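Local coordinates for protein alpha-L-arabinosidase (Xanthomonas axonopodis pv. citri, PDB 6D25) that probably removes arabinofuranosyl side groups from arabinoxylan by hydrolysis, acting as a GH51 arabinofuranosidase that can cope with internally di-substituted xylose units, at residues E54-G59 against Q373-V377; I60-W65 against E130-F134. All blocks are in the same frame, centred on the assembly; numbering follows the deposited sequence.

Both contacts are buried and share one loop, the one that follows the first barrel strand, 51-52. Its early part, Glu54 to Gly59, leans on the loop after the last strand, 366-371; the next residues, Ile60 to Trp65, turn to the segment that ends strand 128-130 and leads into helix 136-146. Contact 1 has its centre about 13 Å from the centre of the chain and is mostly polar, with waters and a glycerol. Contact 2, about 20 Å from centre to centre, has an aromatic and aliphatic core with a polar margin. They join where His55 ND1 probably hydrogen-bonds Glu130 OE1 at 2.8 Å, and where Val375 and Asn376 pack against Gly63.

Contact 1 of 2, residues E54-G59 against Q373-V377; sequences EHLGTG and QMVNV. With GOL (glycerol), chain G.
Glu54 and Gln373 lead a buried, largely polar contact between the loops that follow the first and last strands of the (beta/alpha)8 barrel. Glu54 N donates to Gln373 OE1 at 3.1 Å, from above the carbonyl plane, and Gln373 NE2 returns a bond to the anti lone pair of Glu54 OE1 at 3.0 Å. Glu54 runs out extended, CG anti to the backbone N (chi1 -176°), which carries its carboxylate to the amide; the planes lie 16° apart. An amide suits this place because it accepts and donates at once. Phe101 N and Trp125 NE1 bind Glu54 OE2, fixing the carboxylate's rotation. Asn376 ND2 gives Thr58 O an almost straight bond of 3.0 Å (177°), while Thr384 N holds Asn376 OD1. Waters bridge Glu54 O to Gln373 OE1, Thr58 N to Asn376 O, and Gly59 O to Val375 N. Leu56 to Gly59 form a type II' turn, Gly57 taking the positive phi. Gly59 suits the tight space beside Val375 O and Val377 CG2. Leu56 CD2 meets Val377 CG1 at 4.0 Å, a small greasy patch. Glycerol, probably from the crystallisation liquor, donates through O1 to Glu54 OE1 (2.6 Å); its O3 accepts from Gln373 NE2 (2.9 Å). Tyr268, Cys100 and Glu324 bind it too. Polar groups gathered at the C-terminal ends of the strands, where such barrels carry their active sites, are consistent with a sugar pocket able to hold hydroxyls, as it does the glycerol's.

Contact 2 of 2, residues I60-W65 against E130-F134; sequences IYGGVW and ESNRF
Phe134 fills the apolar centre, packed against by Ile60, Val64 and Trp65. The branched Ile60 reaches the ring face with CG2, a CH-pi contact 4.0 Å from the Phe134 centroid, while Val64 CG1 approaches Phe134 CE1 more loosely, at 4.2 Å. With Phe134 CG anti to the backbone N (chi1 -169°), the ring reaches across to Trp65, whose CB comes within 3.7 Å of Phe134 CD1; the two aromatic planes meet obliquely, at 61°. Farther out, in one of two Arg133 conformers, Trp65 CZ2 lies over one face of the guanidinium, 3.6 Å from Arg133 CZ, the planes inclined at 53°.

At the polar edge Tyr61 OH both donates and accepts: it gives its proton to the syn lone pair of Glu130 OE2 at 2.6 Å and takes Phe134 N at 3.1 Å, both near the ring plane. A phenol suits this role, being long enough to reach the turn. Glu130 OE2 also takes Asn132 N, at 2.8 Å, and Ser131 OG accepts from Arg133 N in an ST turn.

This turn joins strand 128-130 to helix 136-146, against which the cluster rests: Phe134 touches Phe139, Val64 touches Phe142, and Glu138 meets both Trp65 and, by a salt bridge, Arg133 NH1, while Trp96 of barrel strand 93-96 meets the Phe134 ring.

Contact 1 of 2, residues E54-G59 against Q373-V377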
loop_
_atom_site.group_PDB
_atom_site.type_symbol
_atom_site.label_atom_id
_atom_site.label_comp_id
_atom_site.label_asym_id
_atom_site.label_seq_id
_atom_site.Cartn_x
_atom_site.Cartn_y
_atom_site.Cartn_z
ATOM N N GLU A 54 9.957 19.125 -14.605
ATOM C CA GLU A 54 9.084 17.988 -14.767
ATOM C C GLU A 54 9.129 17.530 -16.217
ATOM O O GLU A 54 9.324 18.342 -17.131
ATOM C CB GLU A 54 7.644 18.357 -14.382
ATOM C CG GLU A 54 6.635 17.215 -14.418
ATOM C CD GLU A 54 5.316 17.501 -13.718
ATOM O OE1 GLU A 54 5.111 18.673 -13.306
ATOM O OE2 GLU A 54 4.475 16.569 -13.584
ATOM N N HIS A 55 8.823 16.234 -16.422
ATOM C CA HIS A 55 8.554 15.742 -17.772
ATOM C C HIS A 55 7.181 16.244 -18.189
ATOM O O HIS A 55 6.168 15.618 -17.847
ATOM C CB HIS A 55 8.649 14.225 -17.839
ATOM C CG HIS A 55 10.048 13.737 -17.855
ATOM N ND1 HIS A 55 10.505 12.953 -18.856
ATOM C CD2 HIS A 55 11.107 14.014 -17.063
ATOM C CE1 HIS A 55 11.802 12.723 -18.660
ATOM N NE2 HIS A 55 12.196 13.367 -17.572
ATOM N N LEU A 56 7.167 17.368 -18.887
ATOM C CA LEU A 56 5.931 18.096 -19.159
ATOM C C LEU A 56 6.155 18.942 -20.418
ATOM O O LEU A 56 7.081 19.757 -20.432
ATOM C CB LEU A 56 5.613 18.981 -17.942
ATOM C CG LEU A 56 4.198 19.549 -17.850
ATOM C CD1 LEU A 56 3.939 20.085 -16.452
ATOM C CD2 LEU A 56 3.885 20.602 -18.909
ATOM N N GLY A 57 5.330 18.748 -21.436
ATOM C CA GLY A 57 5.391 19.563 -22.640
ATOM C C GLY A 57 6.768 19.500 -23.279
ATOM O O GLY A 57 7.307 18.386 -23.521
ATOM N N THR A 58 7.384 20.658 -23.498
ATOM C CA THR A 58 8.704 20.738 -24.067
ATOM C C THR A 58 9.727 21.148 -22.997
ATOM O O THR A 58 10.825 21.655 -23.321
ATOM C CB THR A 58 8.722 21.643 -25.303
ATOM O OG1 THR A 58 8.269 22.931 -24.887
ATOM C CG2 THR A 58 7.910 21.096 -26.456
ATOM N N GLY A 59 9.412 20.915 -21.715
ATOM C CA GLY A 59 10.304 21.271 -20.659
ATOM C C GLY A 59 11.567 20.449 -20.619
ATOM O O GLY A 59 12.616 20.970 -20.218
ATOM N N GLN A 373 8.262 26.349 -13.884
ATOM C CA GLN A 373 9.247 25.279 -14.010
ATOM C C GLN A 373 10.404 25.850 -14.839
ATOM O O GLN A 373 10.401 27.051 -15.121
ATOM C CB GLN A 373 8.623 24.050 -14.674
ATOM C CG GLN A 373 7.638 23.309 -13.771
ATOM C CD GLN A 373 7.217 21.961 -14.280
ATOM O OE1 GLN A 373 7.916 21.373 -15.128
ATOM N NE2 GLN A 373 6.099 21.467 -13.755
ATOM N N MET A 374 11.381 25.043 -15.231
ATOM C CA MET A 374 12.677 25.578 -15.576
ATOM C C MET A 374 12.695 26.086 -17.028
ATOM O O MET A 374 13.159 27.218 -17.260
ATOM C CB MET A 374 13.775 24.526 -15.358
ATOM C CG MET A 374 15.178 25.085 -15.422
ATOM S SD MET A 374 16.428 23.845 -14.970
ATOM C CE MET A 374 16.360 22.768 -16.395
ATOM N N VAL A 375 12.267 25.267 -18.007
ATOM C CA VAL A 375 12.299 25.632 -19.405
ATOM C C VAL A 375 10.934 25.351 -20.040
ATOM O O VAL A 375 10.382 24.281 -19.809
ATOM C CB VAL A 375 13.404 24.869 -20.162
ATOM C CG1 VAL A 375 13.550 25.360 -21.600
ATOM C CG2 VAL A 375 14.735 24.948 -19.449
ATOM N N ASN A 376 10.378 26.306 -20.766
ATOM C CA ASN A 376 9.193 26.103 -21.640
ATOM C C ASN A 376 7.889 25.835 -20.871
ATOM O O ASN A 376 6.870 25.589 -21.537
ATOM C CB ASN A 376 9.436 24.972 -22.642
ATOM C CG ASN A 376 10.392 25.390 -23.734
ATOM O OD1 ASN A 376 10.413 26.587 -24.074
ATOM N ND2 ASN A 376 11.136 24.436 -24.283
ATOM N N VAL A 377 7.893 25.832 -19.543
ATOM C CA VAL A 377 6.728 25.362 -18.761
ATOM C C VAL A 377 6.507 26.355 -17.616
ATOM O O VAL A 377 7.453 26.693 -16.874
ATOM C CB VAL A 377 6.995 23.958 -18.194
ATOM C CG1 VAL A 377 5.936 23.530 -17.203
ATOM C CG2 VAL A 377 7.128 22.932 -19.315
HETATM C C1 GOL G . 3.033 19.547 -10.799
HETATM O O1 GOL G . 3.053 18.484 -11.777
HETATM C C2 GOL G . 2.105 20.710 -11.259
HETATM O O2 GOL G . 1.810 21.505 -10.093
HETATM C C3 GOL G . 2.770 21.561 -12.345
HETATM O O3 GOL G . 3.995 22.251 -11.934
HETATM O O HOH W 1 9.607 21.104 -17.228
HETATM O O HOH W 2 5.851 23.076 -22.541
HETATM O O HOH W 3 12.145 22.389 -17.702
#

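Contact 2 of 2, residues I60-W65 against E130-F134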
loop_
_atom_site.group_PDB
_atom_site.type_symbol
_atom_site.label_atom_id
_atom_site.label_comp_id
_atom_site.label_asym_id
_atom_site.label_seq_id
_atom_site.Cartn_x
_atom_site.Cartn_y
_atom_site.Cartn_z
ATOM N N ILE A 60 11.483 19.181 -21.022
ATOM C CA ILE A 60 12.650 18.323 -21.092
ATOM C C ILE A 60 13.039 18.119 -22.556
ATOM O O ILE A 60 14.181 18.423 -22.942
ATOM C CB ILE A 60 12.385 16.978 -20.379
ATOM C CG1 ILE A 60 12.158 17.190 -18.879
ATOM C CG2 ILE A 60 13.504 16.000 -20.655
ATOM C CD1 ILE A 60 13.329 17.663 -18.115
ATOM N N TYR A 61 12.124 17.596 -23.333
ATOM C CA TYR A 61 12.369 17.311 -24.750
ATOM C C TYR A 61 12.217 18.616 -25.541
ATOM O O TYR A 61 11.101 19.112 -25.685
ATOM C CB TYR A 61 11.421 16.209 -25.273
ATOM C CG TYR A 61 11.643 14.922 -24.504
ATOM C CD1 TYR A 61 12.817 14.197 -24.676
ATOM C CD2 TYR A 61 10.744 14.490 -23.545
ATOM C CE1 TYR A 61 13.102 13.092 -23.890
ATOM C CE2 TYR A 61 11.023 13.384 -22.761
ATOM C CZ TYR A 61 12.198 12.655 -22.965
ATOM O OH TYR A 61 12.458 11.536 -22.238
ATOM N N GLY A 62 13.352 19.111 -26.056
ATOM C CA GLY A 62 13.381 20.408 -26.693
ATOM C C GLY A 62 13.964 21.461 -25.774
ATOM O O GLY A 62 14.884 22.146 -26.138
ATOM N N GLY A 63 13.462 21.539 -24.549
ATOM C CA GLY A 63 13.963 22.559 -23.594
ATOM C C GLY A 63 15.357 22.266 -23.060
ATOM O O GLY A 63 16.109 23.200 -22.794
ATOM N N VAL A 64 15.677 20.978 -22.838
ATOM C CA VAL A 64 16.970 20.559 -22.239
ATOM C C VAL A 64 17.655 19.529 -23.154
ATOM O O VAL A 64 18.804 19.700 -23.577
ATOM C CB VAL A 64 16.769 19.994 -20.828
ATOM C CG1 VAL A 64 18.070 19.411 -20.284
ATOM C CG2 VAL A 64 16.211 21.056 -19.886
ATOM N N TRP A 65 16.929 18.469 -23.440
ATOM C CA TRP A 65 17.427 17.303 -24.158
ATOM C C TRP A 65 17.047 17.420 -25.631
ATOM O O TRP A 65 15.849 17.493 -25.942
ATOM C CB TRP A 65 16.822 16.022 -23.572
ATOM C CG TRP A 65 17.307 14.802 -24.289
ATOM C CD1 TRP A 65 16.660 14.115 -25.280
ATOM C CD2 TRP A 65 18.589 14.166 -24.116
ATOM N NE1 TRP A 65 17.458 13.100 -25.740
ATOM C CE2 TRP A 65 18.633 13.091 -25.021
ATOM C CE3 TRP A 65 19.678 14.387 -23.274
ATOM C CZ2 TRP A 65 19.758 12.274 -25.137
ATOM C CZ3 TRP A 65 20.771 13.551 -23.356
ATOM C CH2 TRP A 65 20.806 12.498 -24.275
ATOM N N GLU A 130 5.902 9.482 -23.951
ATOM C CA GLU A 130 7.138 9.757 -23.257
ATOM C C GLU A 130 8.166 8.686 -23.684
ATOM O O GLU A 130 7.972 7.500 -23.404
ATOM C CB GLU A 130 6.842 9.700 -21.752
ATOM C CG GLU A 130 8.060 9.551 -20.842
ATOM C CD GLU A 130 9.054 10.690 -20.950
ATOM O OE1 GLU A 130 8.650 11.844 -20.696
ATOM O OE2 GLU A 130 10.253 10.425 -21.316
ATOM N N SER A 131 9.216 9.086 -24.387
ATOM C CA SER A 131 10.216 8.153 -24.976
ATOM C C SER A 131 11.135 7.561 -23.896
ATOM O O SER A 131 11.788 6.546 -24.121
ATOM C CB SER A 131 11.058 8.876 -25.985
ATOM O OG SER A 131 11.892 9.810 -25.332
ATOM N N ASN A 132 11.221 8.217 -22.760
ATOM C CA ASN A 132 12.170 7.864 -21.702
ATOM C C ASN A 132 13.640 7.961 -22.177
ATOM O O ASN A 132 14.537 7.392 -21.535
ATOM C CB ASN A 132 11.875 6.522 -21.047
ATOM C CG ASN A 132 10.665 6.613 -20.137
ATOM O OD1 ASN A 132 10.667 7.426 -19.225
ATOM N ND2 ASN A 132 9.613 5.848 -20.427
ATOM N N ARG A 133 13.906 8.752 -23.218
ATOM C CA ARG A 133 15.273 8.917 -23.656
ATOM C C ARG A 133 16.054 9.744 -22.637
ATOM O O ARG A 133 17.248 9.603 -22.511
ATOM C CB ARG A 133 15.295 9.566 -25.039
ATOM C CG ARG A 133 16.679 9.701 -25.636
ATOM C CD ARG A 133 17.386 8.406 -25.862
ATOM N NE ARG A 133 18.778 8.598 -26.199
ATOM C CZ ARG A 133 19.774 8.648 -25.301
ATOM N NH1 ARG A 133 19.499 8.660 -24.005
ATOM N NH2 ARG A 133 21.036 8.708 -25.723
ATOM N N PHE A 134 15.358 10.642 -21.930
ATOM C CA PHE A 134 15.941 11.369 -20.843
ATOM C C PHE A 134 15.543 10.666 -19.546
ATOM O O PHE A 134 14.378 10.773 -19.112
ATOM C CB PHE A 134 15.456 12.823 -20.827
ATOM C CG PHE A 134 16.199 13.757 -19.898
ATOM C CD1 PHE A 134 17.346 14.392 -20.305
ATOM C CD2 PHE A 134 15.729 14.045 -18.629
ATOM C CE1 PHE A 134 18.010 15.313 -19.526
ATOM C CE2 PHE A 134 16.394 14.951 -17.815
ATOM C CZ PHE A 134 17.539 15.583 -18.266
#